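Local coordinates for beta-lactamase (Chitinophaga pinensis, PDB 6N36), which probably hydrolyses the amide bond of beta-lactam antibiotics with a pair of zinc ions, as a member of the metallo-beta-lactamase superfamily, at residues L113-G116 and G117-Y121; L138-D141 and G142-I145; L217-D220 and L221-A224; Q229-L232 and H233-H236; E259-Q262 and I263-R267. All coordinates share one frame; numbering follows the deposited sequence. Where two conformers were deposited one is given.

Interaction 1: L113-G116 and G117-Y121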
# COMPACT_ATOMS: atom_id res chain seq x y z
N LEU A 113 8.87 10.48 3.20
CA LEU A 113 7.80 10.49 4.23
C LEU A 113 8.07 11.60 5.27
O LEU A 113 7.16 12.24 5.70
CB LEU A 113 7.78 9.10 4.88
CG LEU A 113 6.60 8.87 5.81
CD1 LEU A 113 5.27 8.94 5.05
CD2 LEU A 113 6.79 7.56 6.52
N ALA A 114 9.33 11.81 5.63
CA ALA A 114 9.73 12.78 6.67
C ALA A 114 9.68 14.23 6.14
O ALA A 114 9.59 15.17 6.96
CB ALA A 114 11.09 12.37 7.21
N ASP A 115 9.58 14.44 4.84
CA ASP A 115 9.51 15.81 4.28
C ASP A 115 8.17 16.09 3.63
O ASP A 115 8.03 17.16 3.07
CB ASP A 115 10.73 16.05 3.41
CG ASP A 115 10.79 15.36 2.08
OD1 ASP A 115 9.75 15.06 1.52
OD2 ASP A 115 11.95 15.30 1.54
N GLY A 116 7.19 15.19 3.79
CA GLY A 116 5.82 15.48 3.34
C GLY A 116 5.70 15.51 1.83
O GLY A 116 4.73 16.09 1.29
N GLY A 117 6.63 14.85 1.14
CA GLY A 117 6.54 14.72 -0.33
C GLY A 117 7.25 15.83 -1.07
O GLY A 117 7.22 15.90 -2.33
N ASN A 118 7.89 16.75 -0.34
CA ASN A 118 8.52 17.89 -1.05
C ASN A 118 9.70 17.40 -1.92
O ASN A 118 9.98 18.06 -2.92
CB ASN A 118 8.91 18.98 -0.06
CG ASN A 118 9.49 20.17 -0.77
OD1 ASN A 118 8.87 20.76 -1.66
ND2 ASN A 118 10.72 20.49 -0.38
N SER A 119 10.30 16.25 -1.61
CA SER A 119 11.41 15.66 -2.42
C SER A 119 10.90 14.68 -3.49
O SER A 119 11.74 14.03 -4.11
CB SER A 119 12.43 15.02 -1.54
OG SER A 119 11.90 14.03 -0.68
N ASP A 120 9.58 14.62 -3.76
CA ASP A 120 9.05 13.64 -4.72
C ASP A 120 9.65 13.86 -6.11
O ASP A 120 9.68 15.00 -6.62
CB ASP A 120 7.53 13.72 -4.79
CG ASP A 120 6.95 12.55 -5.56
OD1 ASP A 120 6.88 12.62 -6.82
OD2 ASP A 120 6.67 11.53 -4.90
N TYR A 121 10.12 12.80 -6.76
CA TYR A 121 10.88 12.98 -8.03
C TYR A 121 10.01 13.45 -9.17
O TYR A 121 10.56 13.97 -10.16
CB TYR A 121 11.63 11.71 -8.41
CG TYR A 121 10.83 10.56 -8.97
CD1 TYR A 121 10.21 9.62 -8.18
CD2 TYR A 121 10.78 10.35 -10.34
CE1 TYR A 121 9.56 8.51 -8.72
CE2 TYR A 121 10.13 9.27 -10.90
CZ TYR A 121 9.51 8.32 -10.09
OH TYR A 121 8.91 7.23 -10.68

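Interaction 2: L138-D141 and G142-I145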
# COMPACT_ATOMS: atom_id res chain seq x y z
N LEU A 138 13.48 1.66 10.20
CA LEU A 138 13.80 1.72 8.76
C LEU A 138 13.89 0.29 8.27
O LEU A 138 14.68 -0.51 8.86
CB LEU A 138 15.12 2.48 8.57
CG LEU A 138 15.15 3.94 9.01
CD1 LEU A 138 16.56 4.50 8.94
CD2 LEU A 138 14.20 4.79 8.18
N LEU A 139 13.17 -0.04 7.21
CA LEU A 139 13.06 -1.41 6.69
C LEU A 139 13.93 -1.57 5.44
O LEU A 139 14.02 -0.62 4.63
CB LEU A 139 11.59 -1.68 6.33
CG LEU A 139 10.59 -1.61 7.47
CD1 LEU A 139 9.16 -1.61 6.90
CD2 LEU A 139 10.83 -2.74 8.46
N HIS A 140 14.47 -2.78 5.26
CA HIS A 140 15.24 -3.23 4.08
C HIS A 140 14.56 -4.40 3.39
O HIS A 140 13.70 -5.05 3.97
CB HIS A 140 16.68 -3.62 4.51
CG HIS A 140 17.33 -2.50 5.24
ND1 HIS A 140 17.26 -2.37 6.61
CD2 HIS A 140 17.94 -1.39 4.79
CE1 HIS A 140 17.87 -1.27 6.99
NE2 HIS A 140 18.31 -0.64 5.89
N ASP A 141 14.96 -4.68 2.16
CA ASP A 141 14.37 -5.77 1.37
C ASP A 141 14.44 -7.04 2.20
O ASP A 141 15.56 -7.38 2.75
CB ASP A 141 15.07 -5.91 0.01
CG ASP A 141 14.37 -6.92 -0.88
OD1 ASP A 141 13.14 -6.86 -1.01
OD2 ASP A 141 15.05 -7.80 -1.46
N GLY A 142 13.32 -7.74 2.31
CA GLY A 142 13.24 -9.01 3.04
C GLY A 142 13.04 -8.86 4.54
O GLY A 142 12.87 -9.90 5.18
N ASP A 143 13.08 -7.67 5.14
CA ASP A 143 12.89 -7.46 6.59
C ASP A 143 11.53 -8.02 7.02
O ASP A 143 10.53 -7.98 6.25
CB ASP A 143 13.01 -6.02 7.08
CG ASP A 143 14.42 -5.50 7.27
OD1 ASP A 143 15.38 -6.30 7.19
OD2 ASP A 143 14.56 -4.31 7.55
N SER A 144 11.48 -8.59 8.21
CA SER A 144 10.23 -9.11 8.81
C SER A 144 9.72 -8.14 9.88
O SER A 144 10.52 -7.58 10.65
CB SER A 144 10.44 -10.49 9.33
OG SER A 144 11.21 -10.39 10.49
N ILE A 145 8.39 -7.97 9.92
CA ILE A 145 7.64 -7.18 10.91
C ILE A 145 6.79 -8.22 11.64
O ILE A 145 5.99 -8.95 10.96
CB ILE A 145 6.80 -6.09 10.21
CG1 ILE A 145 7.70 -5.19 9.35
CG2 ILE A 145 6.01 -5.28 11.22
CD1 ILE A 145 7.26 -5.07 7.92
O HOH W 1 16.40 -8.20 5.12

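Interaction 3: L217-D220 and L221-A224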
# COMPACT_ATOMS: atom_id res chain seq x y z
N LEU A 217 7.29 -13.69 -7.53
CA LEU A 217 6.68 -13.95 -6.22
C LEU A 217 5.65 -15.06 -6.32
O LEU A 217 5.04 -15.23 -7.37
CB LEU A 217 6.02 -12.66 -5.74
CG LEU A 217 6.99 -11.54 -5.41
CD1 LEU A 217 6.17 -10.34 -4.96
CD2 LEU A 217 7.97 -11.97 -4.34
N LYS A 218 5.50 -15.81 -5.25
CA LYS A 218 4.54 -16.93 -5.11
C LYS A 218 3.59 -16.62 -3.94
O LYS A 218 4.13 -16.28 -2.85
CB LYS A 218 5.31 -18.20 -4.76
CG LYS A 218 6.01 -18.87 -5.93
CD LYS A 218 6.75 -20.11 -5.52
CE LYS A 218 6.00 -20.92 -4.50
NZ LYS A 218 6.44 -22.33 -4.50
N PHE A 219 2.30 -16.69 -4.15
CA PHE A 219 1.29 -16.37 -3.12
C PHE A 219 -0.05 -17.00 -3.51
O PHE A 219 -0.22 -17.44 -4.68
CB PHE A 219 1.14 -14.85 -2.99
CG PHE A 219 0.96 -14.18 -4.32
CD1 PHE A 219 2.04 -13.75 -5.07
CD2 PHE A 219 -0.31 -14.05 -4.85
CE1 PHE A 219 1.84 -13.22 -6.33
CE2 PHE A 219 -0.51 -13.54 -6.10
CZ PHE A 219 0.56 -13.12 -6.84
N ASP A 220 -1.00 -17.01 -2.58
CA ASP A 220 -2.36 -17.52 -2.85
C ASP A 220 -3.28 -16.39 -3.27
O ASP A 220 -4.09 -16.57 -4.20
CB ASP A 220 -2.90 -18.24 -1.61
CG ASP A 220 -2.06 -19.45 -1.22
OD1 ASP A 220 -1.80 -20.26 -2.12
OD2 ASP A 220 -1.60 -19.53 -0.05
N LEU A 221 -3.28 -15.30 -2.48
CA LEU A 221 -4.25 -14.21 -2.67
C LEU A 221 -3.46 -12.91 -2.89
O LEU A 221 -2.41 -12.78 -2.31
CB LEU A 221 -5.11 -14.05 -1.42
CG LEU A 221 -5.76 -15.31 -0.85
CD1 LEU A 221 -6.62 -14.93 0.35
CD2 LEU A 221 -6.59 -16.02 -1.92
N TRP A 222 -4.02 -11.98 -3.65
CA TRP A 222 -3.36 -10.65 -3.78
C TRP A 222 -4.36 -9.52 -3.76
O TRP A 222 -5.44 -9.68 -4.30
CB TRP A 222 -2.42 -10.57 -4.99
CG TRP A 222 -3.08 -10.51 -6.35
CD1 TRP A 222 -3.66 -11.53 -7.05
CD2 TRP A 222 -3.14 -9.35 -7.20
NE1 TRP A 222 -4.14 -11.06 -8.25
CE2 TRP A 222 -3.80 -9.73 -8.39
CE3 TRP A 222 -2.68 -8.03 -7.08
CZ2 TRP A 222 -4.03 -8.85 -9.44
CZ3 TRP A 222 -2.87 -7.18 -8.13
CH2 TRP A 222 -3.56 -7.57 -9.28
N LEU A 223 -3.89 -8.38 -3.27
CA LEU A 223 -4.64 -7.11 -3.33
C LEU A 223 -3.60 -6.03 -3.57
O LEU A 223 -2.42 -6.30 -3.57
CB LEU A 223 -5.45 -6.85 -2.05
CG LEU A 223 -6.56 -7.88 -1.74
CD1 LEU A 223 -6.01 -9.02 -0.93
CD2 LEU A 223 -7.71 -7.25 -1.01
N ALA A 224 -4.07 -4.84 -3.85
CA ALA A 224 -3.19 -3.72 -4.23
C ALA A 224 -3.80 -2.42 -3.70
O ALA A 224 -4.90 -2.41 -3.19
CB ALA A 224 -3.04 -3.68 -5.74

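Interaction 4: Q229-L232 and H233-H236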
# COMPACT_ATOMS: atom_id res chain seq x y z
N GLN A 229 -6.56 -1.79 -9.90
CA GLN A 229 -5.33 -2.56 -10.20
C GLN A 229 -5.60 -4.06 -10.05
O GLN A 229 -4.92 -4.83 -10.72
CB GLN A 229 -4.19 -2.09 -9.31
CG GLN A 229 -3.73 -0.73 -9.78
CD GLN A 229 -2.68 -0.12 -8.92
OE1 GLN A 229 -2.62 -0.37 -7.71
NE2 GLN A 229 -1.91 0.76 -9.58
N TYR A 230 -6.52 -4.47 -9.16
CA TYR A 230 -6.80 -5.90 -8.88
C TYR A 230 -8.28 -6.19 -9.06
O TYR A 230 -8.67 -7.28 -8.67
CB TYR A 230 -6.27 -6.34 -7.52
CG TYR A 230 -6.90 -5.71 -6.30
CD1 TYR A 230 -6.72 -4.38 -5.98
CD2 TYR A 230 -7.68 -6.47 -5.44
CE1 TYR A 230 -7.25 -3.81 -4.83
CE2 TYR A 230 -8.25 -5.92 -4.31
CZ TYR A 230 -8.04 -4.58 -3.99
OH TYR A 230 -8.58 -3.99 -2.88
N GLU A 231 -9.04 -5.26 -9.65
CA GLU A 231 -10.47 -5.46 -9.99
C GLU A 231 -11.26 -5.82 -8.73
O GLU A 231 -12.10 -6.72 -8.76
CB GLU A 231 -10.55 -6.48 -11.13
CG GLU A 231 -10.00 -5.91 -12.41
CD GLU A 231 -10.94 -5.03 -13.22
OE1 GLU A 231 -11.81 -4.31 -12.64
OE2 GLU A 231 -10.84 -5.11 -14.46
N LEU A 232 -11.02 -5.11 -7.61
CA LEU A 232 -11.77 -5.34 -6.36
C LEU A 232 -13.27 -5.50 -6.63
O LEU A 232 -13.82 -6.41 -6.08
CB LEU A 232 -11.56 -4.17 -5.39
CG LEU A 232 -12.40 -4.18 -4.11
CD1 LEU A 232 -12.16 -5.42 -3.28
CD2 LEU A 232 -12.09 -2.90 -3.31
N HIS A 233 -13.86 -4.58 -7.39
CA HIS A 233 -15.34 -4.45 -7.47
C HIS A 233 -15.88 -5.46 -8.46
O HIS A 233 -17.11 -5.65 -8.41
CB HIS A 233 -15.73 -3.04 -7.83
CG HIS A 233 -15.27 -2.13 -6.74
ND1 HIS A 233 -15.76 -2.24 -5.47
CD2 HIS A 233 -14.35 -1.15 -6.75
CE1 HIS A 233 -15.15 -1.34 -4.71
NE2 HIS A 233 -14.27 -0.66 -5.47
N LYS A 234 -15.01 -6.19 -9.16
CA LYS A 234 -15.47 -7.38 -9.93
C LYS A 234 -15.36 -8.64 -9.08
O LYS A 234 -16.10 -9.61 -9.38
CB LYS A 234 -14.73 -7.49 -11.26
CG LYS A 234 -15.12 -6.41 -12.26
CD LYS A 234 -14.29 -6.45 -13.54
CE LYS A 234 -14.89 -5.60 -14.64
NZ LYS A 234 -14.45 -4.18 -14.56
N LYS A 235 -14.50 -8.65 -8.05
CA LYS A 235 -14.24 -9.83 -7.19
C LYS A 235 -15.15 -9.85 -5.96
O LYS A 235 -15.32 -10.92 -5.35
CB LYS A 235 -12.78 -9.81 -6.77
CG LYS A 235 -11.84 -10.14 -7.91
CD LYS A 235 -10.37 -9.85 -7.62
CE LYS A 235 -9.49 -10.30 -8.76
NZ LYS A 235 -8.07 -9.92 -8.58
N HIS A 236 -15.65 -8.70 -5.56
CA HIS A 236 -16.29 -8.52 -4.23
C HIS A 236 -17.39 -7.47 -4.35
O HIS A 236 -17.18 -6.45 -4.97
CB HIS A 236 -15.27 -8.11 -3.18
CG HIS A 236 -15.89 -7.93 -1.86
ND1 HIS A 236 -16.27 -6.70 -1.40
CD2 HIS A 236 -16.26 -8.83 -0.91
CE1 HIS A 236 -16.82 -6.83 -0.20
NE2 HIS A 236 -16.84 -8.14 0.13

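Interaction 5: E259-Q262 and I263-R267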
# COMPACT_ATOMS: atom_id res chain seq x y z
N GLU A 259 1.24 -5.88 -18.71
CA GLU A 259 0.83 -4.56 -19.27
C GLU A 259 1.89 -3.52 -18.89
O GLU A 259 2.33 -2.75 -19.77
CB GLU A 259 -0.57 -4.15 -18.82
CG GLU A 259 -1.69 -4.99 -19.42
CD GLU A 259 -3.05 -4.92 -18.73
OE1 GLU A 259 -3.30 -3.93 -18.01
OE2 GLU A 259 -3.87 -5.86 -18.96
N TRP A 260 2.30 -3.49 -17.62
CA TRP A 260 3.32 -2.50 -17.24
C TRP A 260 4.68 -2.81 -17.89
O TRP A 260 5.42 -1.86 -18.21
CB TRP A 260 3.39 -2.28 -15.73
CG TRP A 260 2.22 -1.47 -15.27
CD1 TRP A 260 1.16 -1.95 -14.57
CD2 TRP A 260 1.94 -0.09 -15.56
NE1 TRP A 260 0.24 -0.96 -14.39
CE2 TRP A 260 0.68 0.19 -15.00
CE3 TRP A 260 2.61 0.92 -16.26
CZ2 TRP A 260 0.08 1.46 -15.10
CZ3 TRP A 260 2.00 2.17 -16.38
CH2 TRP A 260 0.75 2.42 -15.81
N GLN A 261 5.02 -4.08 -18.11
CA GLN A 261 6.30 -4.41 -18.79
C GLN A 261 6.24 -3.90 -20.24
O GLN A 261 7.22 -3.38 -20.73
CB GLN A 261 6.58 -5.91 -18.74
CG GLN A 261 7.87 -6.29 -19.42
CD GLN A 261 9.07 -5.91 -18.58
OE1 GLN A 261 9.19 -6.41 -17.45
NE2 GLN A 261 9.89 -5.01 -19.09
N GLN A 262 5.08 -4.01 -20.89
CA GLN A 262 4.99 -3.54 -22.30
C GLN A 262 5.06 -2.02 -22.31
O GLN A 262 5.70 -1.47 -23.23
CB GLN A 262 3.70 -3.97 -22.97
CG GLN A 262 3.61 -5.46 -23.20
CD GLN A 262 2.20 -5.68 -23.71
OE1 GLN A 262 1.87 -5.27 -24.82
NE2 GLN A 262 1.35 -6.24 -22.86
N ILE A 263 4.43 -1.33 -21.33
CA ILE A 263 4.54 0.14 -21.26
C ILE A 263 6.00 0.52 -21.03
O ILE A 263 6.50 1.41 -21.69
CB ILE A 263 3.58 0.71 -20.21
CG1 ILE A 263 2.15 0.56 -20.75
CG2 ILE A 263 3.95 2.15 -19.87
CD1 ILE A 263 1.08 0.60 -19.71
N TYR A 264 6.66 -0.09 -20.05
CA TYR A 264 8.09 0.14 -19.77
C TYR A 264 8.90 -0.02 -21.06
O TYR A 264 9.71 0.88 -21.39
CB TYR A 264 8.57 -0.83 -18.68
CG TYR A 264 10.04 -0.74 -18.42
CD1 TYR A 264 10.91 -1.45 -19.23
CD2 TYR A 264 10.57 0.07 -17.43
CE1 TYR A 264 12.28 -1.32 -19.09
CE2 TYR A 264 11.94 0.15 -17.25
CZ TYR A 264 12.79 -0.56 -18.06
OH TYR A 264 14.17 -0.38 -18.01
N ASP A 265 8.68 -1.09 -21.79
CA ASP A 265 9.51 -1.41 -22.97
C ASP A 265 9.31 -0.32 -24.02
O ASP A 265 10.31 0.10 -24.63
CB ASP A 265 9.22 -2.82 -23.49
CG ASP A 265 9.69 -3.98 -22.59
OD1 ASP A 265 10.47 -3.73 -21.66
OD2 ASP A 265 9.21 -5.11 -22.81
N LYS A 266 8.07 0.16 -24.18
CA LYS A 266 7.80 1.16 -25.23
C LYS A 266 8.35 2.52 -24.76
O LYS A 266 8.90 3.27 -25.59
CB LYS A 266 6.30 1.26 -25.49
CG LYS A 266 5.97 2.24 -26.60
CD LYS A 266 4.72 1.91 -27.36
CE LYS A 266 4.48 2.92 -28.46
NZ LYS A 266 3.15 2.74 -29.08
N ARG A 267 8.19 2.86 -23.49
CA ARG A 267 8.59 4.18 -22.95
C ARG A 267 10.12 4.29 -22.92
O ARG A 267 10.66 5.42 -23.16
CB ARG A 267 7.90 4.43 -21.62
CG ARG A 267 6.46 4.89 -21.79
CD ARG A 267 6.31 6.39 -21.94
NE ARG A 267 6.65 7.05 -20.74
CZ ARG A 267 5.79 7.28 -19.72
NH1 ARG A 267 4.52 7.01 -19.86
NH2 ARG A 267 6.20 7.81 -18.59

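Interaction 1: L113-G116 and G117-Y121
Two successive beta turns lead the chain out of helix 110-114, and the carboxylate of Asp115 binds both of them to itself. Its oxygen OD2 takes a short hydrogen bond from Ser119 OG (2.6 Å) on the syn lone pair. OD1 looks back to the backbone, receiving weak bonds from Gly117 N at 3.2 Å and from Ser119 N at 3.4 Å. CG of Asp115 (chi1 73°) and OG of Ser119 (chi1 57°) each sit between N and the carbonyl carbon, which brings the two polar groups together. Aspartate suits the place because its short carboxylate reaches nearby main-chain N-H groups, and serine adds a hydroxyl of matching length. A type I' turn puts its two central residues, here Gly116 and Gly117, at positive phi, which glycine tolerates readily; a CB on Gly117 would run into Gly116 O. Asp120 touches the zinc ligand His85, while Asn118 OD1 is held by Gly127 N. The type I' turn from Asp115 to Asn118 has its own weak bond, Asn118 N to Asp115 O (3.4 Å), the overlapping type I turn has Asp120 N to Gly117 O (3.0 Å), and one aspartate side chain reinforces both.

Interaction 2: L138-D141 and G142-I145
Asp143 folds its carboxylate back against His140, and this pair, with Asp141 and Gly142 between them, shapes the turn from strand 137-139 into strand 144-147. OD2 of Asp143 accepts the main-chain His140 N at 2.8 Å in a fairly straight bond (161°), the donor standing well above the carboxylate plane. The same oxygen lies at the edge of the imidazole, near its plane, where His140 ND1 adds a weak bond at 3.5 Å. The two side chains run side by side in one direction, but ring and carboxylate are almost perpendicular, 84° apart. In return, Asp143 N bonds to His140 O at 2.9 Å, which closes a type II turn. With CG beside its own backbone N (chi1 -80°), Asp143 can reach back to the start of that turn. A water bridges the other carboxylate oxygen, OD1, to the carbonyl of Asp141.

Gly142 occupies the position of a type II turn where phi is positive, and a CB there would clash with Asp141 O. Asp141 turns its own carboxylate elsewhere, to Gln156 N and Arg155 of strand 150-156.

Beside the polar turn, the side chains of Leu139 and Ile145 cross at about a right angle, CD2 of Leu139 lying 4.1 Å from CG1 of Ile145. Both rest on Met104 of strand 102-106; Leu139 also meets Met154 of strand 150-156, and Ile145 meets Ile78 and Leu80 of strand 76-80. The turn therefore carries the chain from the edge strand of the seven-stranded sheet to an edge strand of the five-stranded one.

Interaction 3: L217-D220 and L221-A224
Phe219 and Trp222 meet where the loop after helix 203-215 enters strand 221-223, an outermost strand of the five-stranded sheet in an alpha-beta fold of the metallo-beta-lactamase superfamily. The main interaction is aromatic. The Phe219 ring and the five-membered ring of Trp222 have centroids 5.7 Å apart and planes at 62°, an oblique pairing. Tyr253 of helix 250-268 draws both into a larger cluster, meeting each ring edge-to-face. Large flat side chains suit this place because each offers a ring to Tyr253 as well as to the other.

Apolar packing accompanies the ring pair. CG of Phe219 lies between its own N and carbonyl carbon (chi1 49°), and CG of Trp222 does the same (chi1 73°), both turned back over their own backbone. This brings the Phe219 ring atoms CD2 and CE2 to the residues that follow, with CD2 3.5 Å from Leu221 O. Leu221 sends its side chain the other way, onto Tyr178 of strand 177-182 and Pro244.

Polar groups find their partners outside the pair. Asp220 OD2 accepts Lys179 N of the adjoining strand, which ties the carboxylate to the sheet, and the indole Trp222 NE1 bonds to Asp249 O, fixing the turn of the ring. The closest carbon contact between the two aromatic side chains is made not by the indole but by its methylene stem: Phe219 CE2 lies 3.7 Å from Trp222 CB.

Interaction 4: Q229-L232 and H233-H236
Lys235 reaches back over the junction of two short helices, and its ammonium NZ gives a hydrogen bond of 2.7 Å to the carbonyl oxygen Tyr230 O. That carbonyl comes just before Glu231, where the chain passes from one helix to the next, and the extended lysine chain is just long enough to return to it. NZ has a second partner in Asp249, a salt bridge that would balance its charge.

Glu231, in the N-cap position of helix 232-235, turns the chain with its positive phi and offers its main-chain oxygen to two donors: Lys234 N at 3.0 Å and, weakly, Lys235 N at 3.2 Å. Leu232 O likewise accepts Lys235 N at 3.1 Å and, weakly, His236 N at 3.0 Å. These bent bonds fit a helix of barely one turn.

The Glu231 carboxylate serves Lys234, which runs alongside it. The lysine bends at its last torsion (chi4 86°) and forms a salt bridge, NZ to OE1, of 3.3 Å, on the syn side but tilted somewhat out of the carboxylate plane.

Leucine offers an aliphatic carbon to an imidazole: Leu232 CG stands over the centre of one face of the His233 ring, a CH-pi contact 4.1 Å from the centroid. His233 NE2 is bonded to Tyr35 O, and His236 ND1 to Tyr20 OH. Inward, Tyr230 packs on Trp222 and Leu223 of strand 221-223 and, with Leu232, on Tyr31 of strand 29-31, so the junction lies against strands from both sheets.

Interaction 5: E259-Q262 and I263-R267
Gln261 and Asp265, one turn apart on helix 250-268, join their side chains: NE2 of the amide donates to OD1 of the carboxylate at 2.9 Å with an N-H...O angle of 148°. The oxygen lies in the amide plane of Gln261, whereas the amide nitrogen stands above the carboxylate plane, the amide and carboxylate planes being 37° apart. A bend in the glutamine chain (chi2 75°) turns the amide along the helix toward the aspartate. On another side of the helix, Ile263 lays its CD1 over one face of the Trp260 six-membered ring, 4.1 Å from the centroid, a CH-pi contact.

Regular i to i+4 backbone bonds, among them Tyr264 N to Trp260 O at 2.8 Å, hold the helix that places Gln261 by Asp265 and Trp260 by Ile263, three residues on. Further out, Tyr264 packs on Tyr207 and Leu211 of helix 203-215, and Trp260 on Ile185. Glutamine has the reach and N-H for an aspartate one turn on, and isoleucine a long arm whose end lies on the indole, with the CG2 branch beside it. The amide-carboxylate bond carries one negative charge and no cation, so it is probably a modest surface link.

The five contacts follow one another along the chain, and only interactions 3 and 4 touch: Trp222 CH2 lies 3.5 Å from Tyr230 CB. Interactions 2 and 3 involve strands at the two edges of the same five-stranded sheet, with centres 18 Å apart. Interaction 1 lies on the opposite side of the chain's centre from interactions 3 and 4, about 29 and 30 Å away between centres. None supplies a zinc ligand; those are His83, His85 and His160 at one ion and Asp87, His88 and His226 at the other. Interactions 1, 3, 4 and 5 each have a residue about 10 to 13 Å from a zinc ion, and Asp120 of interaction 1 touches His85.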